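Local coordinates for USP37 protein (Homo sapiens, PDB 3U12) that probably hydrolyses, as a thiol-dependent deubiquitinase, the bonds formed by the C-terminal glycine of ubiquitin, and is represented here by its pleckstrin homology domain, at residues F43-K48 / V52-H57; F67-N72 / L113-V118; S86-T91 / E109-F114. All coordinates share one frame; numbering follows the deposited sequence.

From the N terminus, the chain first closes interaction 1, a tight hairpin between strands 39-48 and 51-58 with three residues between the two segments. It runs on into strand 65-68, the next neighbour in the same sheet, and the turn that follows opens interaction 2, which closes 40 residues later on helix 105-119. Interaction 3 opens within that span, on strand 85-92, and ends on the same helix one turn earlier, so interactions 2 and 3 overlap in Leu113 and Phe114. Together they tie the first half of the curled sheet, its second half and the C-terminal helix of this PH domain around one apolar core.

Interaction 1 of 3, residues F43-K48 / V52-H57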
loop_
_atom_site.group_PDB
_atom_site.type_symbol
_atom_site.label_atom_id
_atom_site.label_comp_id
_atom_site.label_asym_id
_atom_site.label_seq_id
_atom_site.Cartn_x
_atom_site.Cartn_y
_atom_site.Cartn_z
ATOM N N PHE A 43 -0.746 5.835 -1.253
ATOM C CA PHE A 43 -1.489 4.823 -0.510
ATOM C C PHE A 43 -2.048 5.584 0.700
ATOM O O PHE A 43 -1.284 6.244 1.400
ATOM C CB PHE A 43 -0.580 3.705 0.013
ATOM C CG PHE A 43 -0.127 2.669 -0.990
ATOM C CD1 PHE A 43 -0.605 2.678 -2.298
ATOM C CD2 PHE A 43 0.762 1.665 -0.620
ATOM C CE1 PHE A 43 -0.152 1.730 -3.231
ATOM C CE2 PHE A 43 1.182 0.705 -1.545
ATOM C CZ PHE A 43 0.756 0.767 -2.845
ATOM N N GLU A 44 -3.350 5.493 0.951
ATOM C CA GLU A 44 -3.961 6.186 2.096
ATOM C C GLU A 44 -4.809 5.179 2.850
ATOM O O GLU A 44 -5.575 4.442 2.225
ATOM C CB GLU A 44 -4.879 7.311 1.585
ATOM C CG GLU A 44 -5.539 8.152 2.668
ATOM C CD GLU A 44 -6.402 9.293 2.159
ATOM O OE1 GLU A 44 -7.134 9.095 1.166
ATOM O OE2 GLU A 44 -6.390 10.371 2.790
ATOM N N ILE A 45 -4.738 5.199 4.184
ATOM C CA ILE A 45 -5.585 4.303 4.957
ATOM C C ILE A 45 -6.966 4.958 5.149
ATOM O O ILE A 45 -7.038 6.131 5.533
ATOM C CB ILE A 45 -4.939 3.962 6.328
ATOM C CG1 ILE A 45 -3.604 3.147 6.182
ATOM C CG2 ILE A 45 -5.935 3.238 7.256
ATOM C CD1 ILE A 45 -3.685 1.801 5.353
ATOM N N VAL A 46 -8.047 4.177 4.950
ATOM C CA VAL A 46 -9.419 4.632 5.234
ATOM C C VAL A 46 -10.119 3.571 6.114
ATOM O O VAL A 46 -9.629 2.463 6.196
ATOM C CB VAL A 46 -10.267 4.966 3.968
ATOM C CG1 VAL A 46 -9.649 6.114 3.170
ATOM C CG2 VAL A 46 -10.493 3.727 3.100
ATOM N N GLU A 47 -11.277 3.884 6.701
ATOM C CA GLU A 47 -11.984 2.898 7.522
ATOM C C GLU A 47 -13.457 3.162 7.665
ATOM O O GLU A 47 -13.940 4.270 7.409
ATOM C CB GLU A 47 -11.352 2.786 8.937
ATOM C CG GLU A 47 -11.649 3.949 9.866
ATOM C CD GLU A 47 -10.829 4.007 11.145
ATOM O OE1 GLU A 47 -10.193 2.991 11.513
ATOM O OE2 GLU A 47 -10.815 5.088 11.776
ATOM N N LYS A 48 -14.168 2.129 8.125
ATOM C CA LYS A 48 -15.593 2.169 8.492
ATOM C C LYS A 48 -15.851 1.003 9.434
ATOM O O LYS A 48 -15.470 -0.123 9.112
ATOM C CB LYS A 48 -16.526 2.091 7.278
ATOM C CG LYS A 48 -17.947 2.621 7.563
ATOM C CD LYS A 48 -17.977 4.122 7.931
ATOM C CE LYS A 48 -19.293 4.563 8.521
ATOM N NZ LYS A 48 -19.125 5.778 9.367
ATOM N N VAL A 52 -10.691 -1.890 7.884
ATOM C CA VAL A 52 -9.647 -1.016 7.344
ATOM C C VAL A 52 -9.396 -1.318 5.869
ATOM O O VAL A 52 -9.316 -2.485 5.485
ATOM C CB VAL A 52 -8.344 -1.150 8.187
ATOM C CG1 VAL A 52 -7.250 -0.223 7.667
ATOM C CG2 VAL A 52 -8.609 -0.898 9.675
ATOM N N SER A 53 -9.308 -0.267 5.036
ATOM C CA SER A 53 -9.002 -0.451 3.628
ATOM C C SER A 53 -7.908 0.505 3.203
ATOM O O SER A 53 -7.516 1.396 3.974
ATOM C CB SER A 53 -10.260 -0.286 2.758
ATOM O OG SER A 53 -11.283 -1.206 3.102
ATOM N N LEU A 54 -7.391 0.313 1.983
ATOM C CA LEU A 54 -6.330 1.135 1.415
ATOM C C LEU A 54 -6.783 1.733 0.077
ATOM O O LEU A 54 -7.200 0.997 -0.814
ATOM C CB LEU A 54 -5.069 0.257 1.219
ATOM C CG LEU A 54 -3.788 0.939 0.708
ATOM C CD1 LEU A 54 -3.214 1.894 1.746
ATOM C CD2 LEU A 54 -2.719 -0.093 0.420
ATOM N N VAL A 55 -6.669 3.062 -0.063
ATOM C CA VAL A 55 -7.032 3.764 -1.285
ATOM C C VAL A 55 -5.759 4.092 -2.049
ATOM O O VAL A 55 -4.812 4.648 -1.482
ATOM C CB VAL A 55 -7.860 5.046 -1.045
ATOM C CG1 VAL A 55 -8.315 5.653 -2.377
ATOM C CG2 VAL A 55 -9.069 4.751 -0.181
ATOM N N VAL A 56 -5.771 3.796 -3.352
ATOM C CA VAL A 56 -4.674 4.116 -4.262
ATOM C C VAL A 56 -5.120 5.315 -5.106
ATOM O O VAL A 56 -6.042 5.198 -5.912
ATOM C CB VAL A 56 -4.284 2.900 -5.145
ATOM C CG1 VAL A 56 -3.208 3.283 -6.171
ATOM C CG2 VAL A 56 -3.828 1.716 -4.283
ATOM N N HIS A 57 -4.481 6.463 -4.903
ATOM C CA HIS A 57 -4.767 7.680 -5.684
ATOM C C HIS A 57 -3.571 7.898 -6.602
ATOM O O HIS A 57 -2.416 7.762 -6.166
ATOM C CB HIS A 57 -4.832 8.923 -4.778
ATOM C CG HIS A 57 -5.995 9.013 -3.846
ATOM N ND1 HIS A 57 -5.889 8.605 -2.530
ATOM C CD2 HIS A 57 -7.174 9.660 -4.006
ATOM C CE1 HIS A 57 -7.024 8.954 -1.951
ATOM N NE2 HIS A 57 -7.841 9.584 -2.812
#
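Phe43 and Leu54 lead the packing on the inner face of an antiparallel beta hairpin, made by strands 39-48 and 51-58 in the first half of the PH-domain sheet. They sit on adjoining strands and meet at an angle. In the Leu54 conformer described, one of two modelled, CD2 lies over one face of the Phe43 ring, 4.2 Å from the ring centroid and 20° off its normal, while Leu54 CD1 reaches back to Phe43 CB. With its CG anti to the carbonyl carbon (chi1 -77°), the Phe43 side chain lies beside that of Val56, whose CG2 comes 3.8 Å from Phe43 CE1. Further along this face, Ile45 slants across its partner Leu54 and the diagonal Val52. Its CD1 touches Leu54 CD1 at 3.6 Å, in that same conformer, and its CG2 touches Val52 CG1, so the two branches of Ile45 reach alternate residues of strand 51-58. Leu98 of strand 97-104 and Phe114 of helix 105-119 continue the core from here.

Between the side chains, two hydrogen-bonded pairs, Glu44 with Val55 and Val46 with Ser53, hold the backbones together. Each pair exchanges two bonds, and the one from Val55 N to Glu44 O is 2.9 Å long; Glu44 N to Val55 O is the most bent of the four.

The other face is partly exposed. Val46 and Val55 cross there at about a right angle, and both methyls of Val46 rest on Val55 CG2. Beyond them the extended chain of Glu44 carries its carboxylate to the His57 ring, the two planes 65° apart; Glu44 OE1 approaches the ring edge at carbon, 3.1 Å from His57 CE1.

Interaction 2 of 3, residues F67-N72 / L113-V118; sequences FQLSHN and LFLDAV. With SO4 (sulfate ion), chain C; SO4 (sulfate ion), chain D.
Leu69 and Leu115 make the closest apolar contact between the turn after strand 65-68 and the last turns of helix 105-119. The two side chains slant across each other, and Leu69 CD1 meets Leu115 CD2 at 3.6 Å. Val118, one helical turn further on, fills in beside them: with its CG1 anti to the backbone N (chi1 172°), that methyl rests against the backbone of Leu69, 3.9 Å from Leu69 O, with Leu69 CB slightly farther off. Leu90 and Leu92 of strand 85-92 also pack on Leu69, and Ile73 touches both Leu115 and Val118.

No direct hydrogen bond joins the two segments. A water does the work instead, accepting from His71 N at 2.8 Å and donating to Val118 O at 2.6 Å, which links the turn to a carbonyl near the C-terminal end of the helix.

Within the turn, polar side chains brace the backbone. Gln68 NE2 donates to Ser70 O over 2.8 Å, almost straight at 174° and in the plane of its amide. Asn72 ND2 donates to Gln68 O from above the carbonyl plane, while Asn72 N bonds to Leu69 O. Ser70 OG accepts from Val52 N, fastening the turn to strand 51-58.

Sulfate ions, probably from the crystallisation liquor, occupy the outer side. His71 ND1 gives one of them a bond of 2.7 Å at the ring edge, and Gln68 NE2 holds an oxygen of the other at 2.8 Å.

Leucines and valine inside and polar groups outside are in keeping with the PH-domain fold, where the C-terminal helix lies across one open end of the curled sheet, here against the turn leaving strand 65-68.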
loop_
_atom_site.group_PDB
_atom_site.type_symbol
_atom_site.label_atom_id
_atom_site.label_comp_id
_atom_site.label_asym_id
_atom_site.label_seq_id
_atom_site.Cartn_x
_atom_site.Cartn_y
_atom_site.Cartn_z
ATOM N N PHE A 67 -8.654 -1.345 -1.799
ATOM C CA PHE A 67 -8.270 -2.710 -1.491
ATOM C C PHE A 67 -8.516 -2.886 -0.015
ATOM O O PHE A 67 -7.996 -2.107 0.801
ATOM C CB PHE A 67 -6.770 -2.873 -1.813
ATOM C CG PHE A 67 -6.444 -2.707 -3.280
ATOM C CD1 PHE A 67 -6.276 -3.817 -4.102
ATOM C CD2 PHE A 67 -6.265 -1.438 -3.835
ATOM C CE1 PHE A 67 -5.946 -3.664 -5.455
ATOM C CE2 PHE A 67 -5.958 -1.287 -5.193
ATOM C CZ PHE A 67 -5.778 -2.402 -5.985
ATOM N N GLN A 68 -9.301 -3.896 0.338
ATOM C CA GLN A 68 -9.562 -4.242 1.739
ATOM C C GLN A 68 -8.283 -4.742 2.405
ATOM O O GLN A 68 -7.528 -5.479 1.778
ATOM C CB GLN A 68 -10.660 -5.308 1.864
ATOM C CG GLN A 68 -11.018 -5.559 3.340
ATOM C CD GLN A 68 -12.246 -6.397 3.534
ATOM O OE1 GLN A 68 -13.250 -6.236 2.839
ATOM N NE2 GLN A 68 -12.194 -7.294 4.511
ATOM N N LEU A 69 -8.048 -4.332 3.676
ATOM C CA LEU A 69 -6.894 -4.754 4.469
ATOM C C LEU A 69 -7.298 -5.669 5.603
ATOM O O LEU A 69 -6.620 -6.662 5.814
ATOM C CB LEU A 69 -6.096 -3.559 5.019
ATOM C CG LEU A 69 -5.471 -2.653 3.960
ATOM C CD1 LEU A 69 -4.775 -1.472 4.640
ATOM C CD2 LEU A 69 -4.480 -3.422 3.067
ATOM N N SER A 70 -8.393 -5.351 6.329
ATOM C CA SER A 70 -8.876 -6.175 7.462
ATOM C C SER A 70 -9.181 -7.593 6.990
ATOM O O SER A 70 -9.896 -7.763 5.982
ATOM C CB SER A 70 -10.135 -5.566 8.073
ATOM O OG SER A 70 -9.834 -4.334 8.700
ATOM N N HIS A 71 -8.554 -8.595 7.657
ATOM C CA HIS A 71 -8.642 -10.033 7.346
ATOM C C HIS A 71 -8.272 -10.284 5.870
ATOM O O HIS A 71 -8.859 -11.177 5.258
ATOM C CB HIS A 71 -10.079 -10.588 7.625
ATOM C CG HIS A 71 -10.547 -10.391 9.033
ATOM N ND1 HIS A 71 -10.004 -11.106 10.082
ATOM C CD2 HIS A 71 -11.499 -9.561 9.516
ATOM C CE1 HIS A 71 -10.638 -10.695 11.169
ATOM N NE2 HIS A 71 -11.542 -9.761 10.879
ATOM N N ASN A 72 -7.356 -9.465 5.288
ATOM C CA ASN A 72 -6.995 -9.578 3.867
ATOM C C ASN A 72 -5.495 -9.345 3.592
ATOM O O ASN A 72 -5.089 -9.332 2.437
ATOM C CB ASN A 72 -7.866 -8.634 2.999
ATOM C CG ASN A 72 -7.895 -8.987 1.517
ATOM O OD1 ASN A 72 -7.820 -10.149 1.137
ATOM N ND2 ASN A 72 -7.998 -7.992 0.636
ATOM N N LEU A 113 4.424 -1.042 10.144
ATOM C CA LEU A 113 4.012 -1.300 11.524
ATOM C C LEU A 113 2.476 -1.322 11.612
ATOM O O LEU A 113 1.916 -2.272 12.146
ATOM C CB LEU A 113 4.604 -0.224 12.454
ATOM C CG LEU A 113 4.360 -0.361 13.941
ATOM C CD1 LEU A 113 4.916 -1.649 14.452
ATOM C CD2 LEU A 113 5.041 0.760 14.687
ATOM N N PHE A 114 1.809 -0.343 10.973
ATOM C CA PHE A 114 0.361 -0.289 10.952
ATOM C C PHE A 114 -0.219 -1.503 10.220
ATOM O O PHE A 114 -1.187 -2.115 10.701
ATOM C CB PHE A 114 -0.150 1.030 10.335
ATOM C CG PHE A 114 -1.661 1.081 10.269
ATOM C CD1 PHE A 114 -2.413 1.380 11.399
ATOM C CD2 PHE A 114 -2.333 0.785 9.085
ATOM C CE1 PHE A 114 -3.813 1.411 11.339
ATOM C CE2 PHE A 114 -3.727 0.812 9.031
ATOM C CZ PHE A 114 -4.454 1.096 10.168
ATOM N N LEU A 115 0.375 -1.859 9.072
ATOM C CA LEU A 115 -0.124 -2.984 8.278
ATOM C C LEU A 115 0.058 -4.304 9.017
ATOM O O LEU A 115 -0.810 -5.172 8.940
ATOM C CB LEU A 115 0.544 -3.026 6.888
ATOM C CG LEU A 115 0.157 -1.886 5.945
ATOM C CD1 LEU A 115 1.084 -1.883 4.714
ATOM C CD2 LEU A 115 -1.350 -1.964 5.547
ATOM N N ASP A 116 1.173 -4.438 9.759
ATOM C CA ASP A 116 1.431 -5.613 10.592
ATOM C C ASP A 116 0.359 -5.726 11.703
ATOM O O ASP A 116 -0.180 -6.819 11.914
ATOM C CB ASP A 116 2.850 -5.557 11.190
ATOM C CG ASP A 116 3.305 -6.848 11.852
ATOM O OD1 ASP A 116 2.724 -7.925 11.536
ATOM O OD2 ASP A 116 4.273 -6.798 12.645
ATOM N N ALA A 117 0.047 -4.598 12.393
ATOM C CA ALA A 117 -0.984 -4.559 13.438
ATOM C C ALA A 117 -2.400 -4.956 12.864
ATOM O O ALA A 117 -3.111 -5.734 13.490
ATOM C CB ALA A 117 -1.023 -3.185 14.077
ATOM N N VAL A 118 -2.750 -4.497 11.647
ATOM C CA VAL A 118 -4.023 -4.868 10.982
ATOM C C VAL A 118 -4.028 -6.382 10.703
ATOM O O VAL A 118 -5.002 -7.076 11.012
ATOM C CB VAL A 118 -4.225 -4.069 9.674
ATOM C CG1 VAL A 118 -5.438 -4.584 8.885
ATOM C CG2 VAL A 118 -4.372 -2.588 9.971
HETATM S S SO4 C . -7.385 -13.486 9.172
HETATM O O1 SO4 C . -7.078 -14.681 9.974
HETATM O O2 SO4 C . -8.619 -13.717 8.408
HETATM O O3 SO4 C . -7.560 -12.340 10.070
HETATM O O4 SO4 C . -6.272 -13.212 8.246
HETATM S S SO4 D . -14.639 -9.302 5.988
HETATM O O1 SO4 D . -14.992 -10.505 6.757
HETATM O O2 SO4 D . -15.836 -8.757 5.328
HETATM O O3 SO4 D . -14.084 -8.289 6.906
HETATM O O4 SO4 D . -13.636 -9.665 4.975
HETATM O O HOH W 1 -7.082 -8.130 9.961
#

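Interaction 3 of 3, residues S86-T91 / E109-F114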
loop_
_atom_site.group_PDB
_atom_site.type_symbol
_atom_site.label_atom_id
_atom_site.label_comp_id
_atom_site.label_asym_id
_atom_site.label_seq_id
_atom_site.Cartn_x
_atom_site.Cartn_y
_atom_site.Cartn_z
ATOM N N SER A 86 12.703 3.666 1.003
ATOM C CA SER A 86 12.330 2.258 0.996
ATOM C C SER A 86 11.217 1.954 0.003
ATOM O O SER A 86 10.462 2.844 -0.418
ATOM C CB SER A 86 11.896 1.816 2.393
ATOM O OG SER A 86 12.952 1.965 3.322
ATOM N N ARG A 87 11.136 0.680 -0.374
ATOM C CA ARG A 87 10.085 0.157 -1.224
ATOM C C ARG A 87 9.240 -0.710 -0.330
ATOM O O ARG A 87 9.773 -1.560 0.385
ATOM C CB ARG A 87 10.643 -0.657 -2.399
ATOM C CG ARG A 87 9.551 -1.009 -3.417
ATOM C CD ARG A 87 10.072 -1.866 -4.557
ATOM N NE ARG A 87 10.829 -1.085 -5.535
ATOM C CZ ARG A 87 11.187 -1.527 -6.736
ATOM N NH1 ARG A 87 10.845 -2.748 -7.133
ATOM N NH2 ARG A 87 11.869 -0.745 -7.560
ATOM N N LEU A 88 7.940 -0.472 -0.332
ATOM C CA LEU A 88 7.010 -1.234 0.482
ATOM C C LEU A 88 6.212 -2.140 -0.433
ATOM O O LEU A 88 5.605 -1.668 -1.395
ATOM C CB LEU A 88 6.093 -0.276 1.280
ATOM C CG LEU A 88 5.132 -0.930 2.275
ATOM C CD1 LEU A 88 4.977 -0.065 3.522
ATOM C CD2 LEU A 88 3.753 -1.179 1.621
HETATM N N MSE A 89 6.180 -3.427 -0.113
HETATM C CA MSE A 89 5.461 -4.411 -0.922
HETATM C C MSE A 89 4.438 -5.137 -0.072
HETATM O O MSE A 89 4.770 -5.782 0.920
HETATM C CB MSE A 89 6.456 -5.376 -1.590
HETATM C CG MSE A 89 7.288 -4.681 -2.644
HETATM SE SE MSE A 89 8.964 -5.549 -2.959
HETATM C CE MSE A 89 9.066 -5.302 -4.872
ATOM N N LEU A 90 3.194 -4.931 -0.418
ATOM C CA LEU A 90 2.036 -5.477 0.270
ATOM C C LEU A 90 1.371 -6.544 -0.585
ATOM O O LEU A 90 0.876 -6.234 -1.669
ATOM C CB LEU A 90 1.046 -4.325 0.523
ATOM C CG LEU A 90 -0.325 -4.660 1.126
ATOM C CD1 LEU A 90 -0.202 -5.267 2.518
ATOM C CD2 LEU A 90 -1.209 -3.419 1.163
ATOM N N THR A 91 1.321 -7.781 -0.071
ATOM C CA THR A 91 0.599 -8.872 -0.712
ATOM C C THR A 91 -0.680 -9.099 0.089
ATOM O O THR A 91 -0.639 -9.217 1.319
ATOM C CB THR A 91 1.447 -10.136 -0.838
ATOM O OG1 THR A 91 2.731 -9.801 -1.360
ATOM C CG2 THR A 91 0.784 -11.209 -1.708
ATOM N N GLU A 109 8.286 2.593 7.278
ATOM C CA GLU A 109 8.332 1.772 8.484
ATOM C C GLU A 109 7.068 1.938 9.336
ATOM O O GLU A 109 6.573 0.959 9.889
ATOM C CB GLU A 109 9.585 2.088 9.292
ATOM C CG GLU A 109 10.820 1.435 8.707
ATOM C CD GLU A 109 12.082 1.760 9.479
ATOM O OE1 GLU A 109 12.284 1.164 10.561
ATOM O OE2 GLU A 109 12.863 2.618 9.009
ATOM N N GLU A 110 6.545 3.170 9.419
ATOM C CA GLU A 110 5.315 3.469 10.146
ATOM C C GLU A 110 4.132 2.749 9.472
ATOM O O GLU A 110 3.317 2.126 10.162
ATOM C CB GLU A 110 5.094 4.987 10.214
ATOM C CG GLU A 110 3.850 5.387 10.989
ATOM C CD GLU A 110 3.467 6.854 10.984
ATOM O OE1 GLU A 110 4.152 7.663 10.314
ATOM O OE2 GLU A 110 2.472 7.193 11.664
HETATM N N MSE A 111 4.064 2.803 8.123
HETATM C CA MSE A 111 3.019 2.115 7.345
HETATM C C MSE A 111 3.125 0.605 7.556
HETATM O O MSE A 111 2.103 -0.017 7.779
HETATM C CB MSE A 111 3.062 2.488 5.854
HETATM C CG MSE A 111 1.955 1.826 5.028
HETATM SE SE MSE A 111 0.155 2.307 5.617
HETATM C CE MSE A 111 -0.015 4.033 4.537
ATOM N N ARG A 112 4.329 0.028 7.482
ATOM C CA ARG A 112 4.556 -1.410 7.705
ATOM C C ARG A 112 4.079 -1.833 9.109
ATOM O O ARG A 112 3.398 -2.853 9.232
ATOM C CB ARG A 112 6.039 -1.777 7.528
ATOM C CG ARG A 112 6.290 -3.291 7.444
ATOM C CD ARG A 112 6.873 -3.878 8.719
ATOM N NE ARG A 112 8.332 -3.787 8.742
ATOM C CZ ARG A 112 9.016 -2.828 9.354
ATOM N NH1 ARG A 112 10.342 -2.826 9.322
ATOM N NH2 ARG A 112 8.381 -1.863 10.010
ATOM N N LEU A 113 4.424 -1.042 10.144
ATOM C CA LEU A 113 4.012 -1.300 11.524
ATOM C C LEU A 113 2.476 -1.322 11.612
ATOM O O LEU A 113 1.916 -2.272 12.146
ATOM C CB LEU A 113 4.604 -0.224 12.454
ATOM C CG LEU A 113 4.360 -0.361 13.941
ATOM C CD1 LEU A 113 4.916 -1.649 14.452
ATOM C CD2 LEU A 113 5.041 0.760 14.687
ATOM N N PHE A 114 1.809 -0.343 10.973
ATOM C CA PHE A 114 0.361 -0.289 10.952
ATOM C C PHE A 114 -0.219 -1.503 10.220
ATOM O O PHE A 114 -1.187 -2.115 10.701
ATOM C CB PHE A 114 -0.150 1.030 10.335
ATOM C CG PHE A 114 -1.661 1.081 10.269
ATOM C CD1 PHE A 114 -2.413 1.380 11.399
ATOM C CD2 PHE A 114 -2.333 0.785 9.085
ATOM C CE1 PHE A 114 -3.813 1.411 11.339
ATOM C CE2 PHE A 114 -3.727 0.812 9.031
ATOM C CZ PHE A 114 -4.454 1.096 10.168
#
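The C-terminal helix of the PH-domain fold packs here against the second half of the curled antiparallel sheet, with Leu88 of strand 85-92 reaching up to Met111 and Arg112 of helix 105-119. Met111 is modelled as selenomethionine. Leu88 CD1 does all the touching from the strand side: it lies 3.9 Å from Met111 CG and 4.0 Å from Met111 CB, so it rests on the base of that side chain instead of its selenium end. The same methyl comes within 4.0 Å of Arg112 N, which brings it right up to the helix backbone.

The Leu88 and Met111 side chains cross at about a right angle. Met111 starts toward the strand, with CG anti to the backbone N (chi1 -178°), and then bends at both chi2 and chi3, which carries its selenium away from Leu88 and toward the first hairpin, where Ile45 meets it. Arg112 adds only the edge of the contact: its CB is 4.5 Å from Leu88 CD1, and in the conformer described, one of two modelled, the rest of the chain leads off the strand. There is no hydrogen bond between the segments, and the junction rests on these few van der Waals contacts, with Leu88 and Met111 both buried.

Strand 85-92 runs between strands 73-80 and 97-104, and Leu88 is flanked from them by Leu78 and Ile100. Leu115, farther along the helix, packs on both Leu88 and Leu90, while Leu90 also meets Leu54 of strand 51-58, joining the two halves of the sheet beneath the helix.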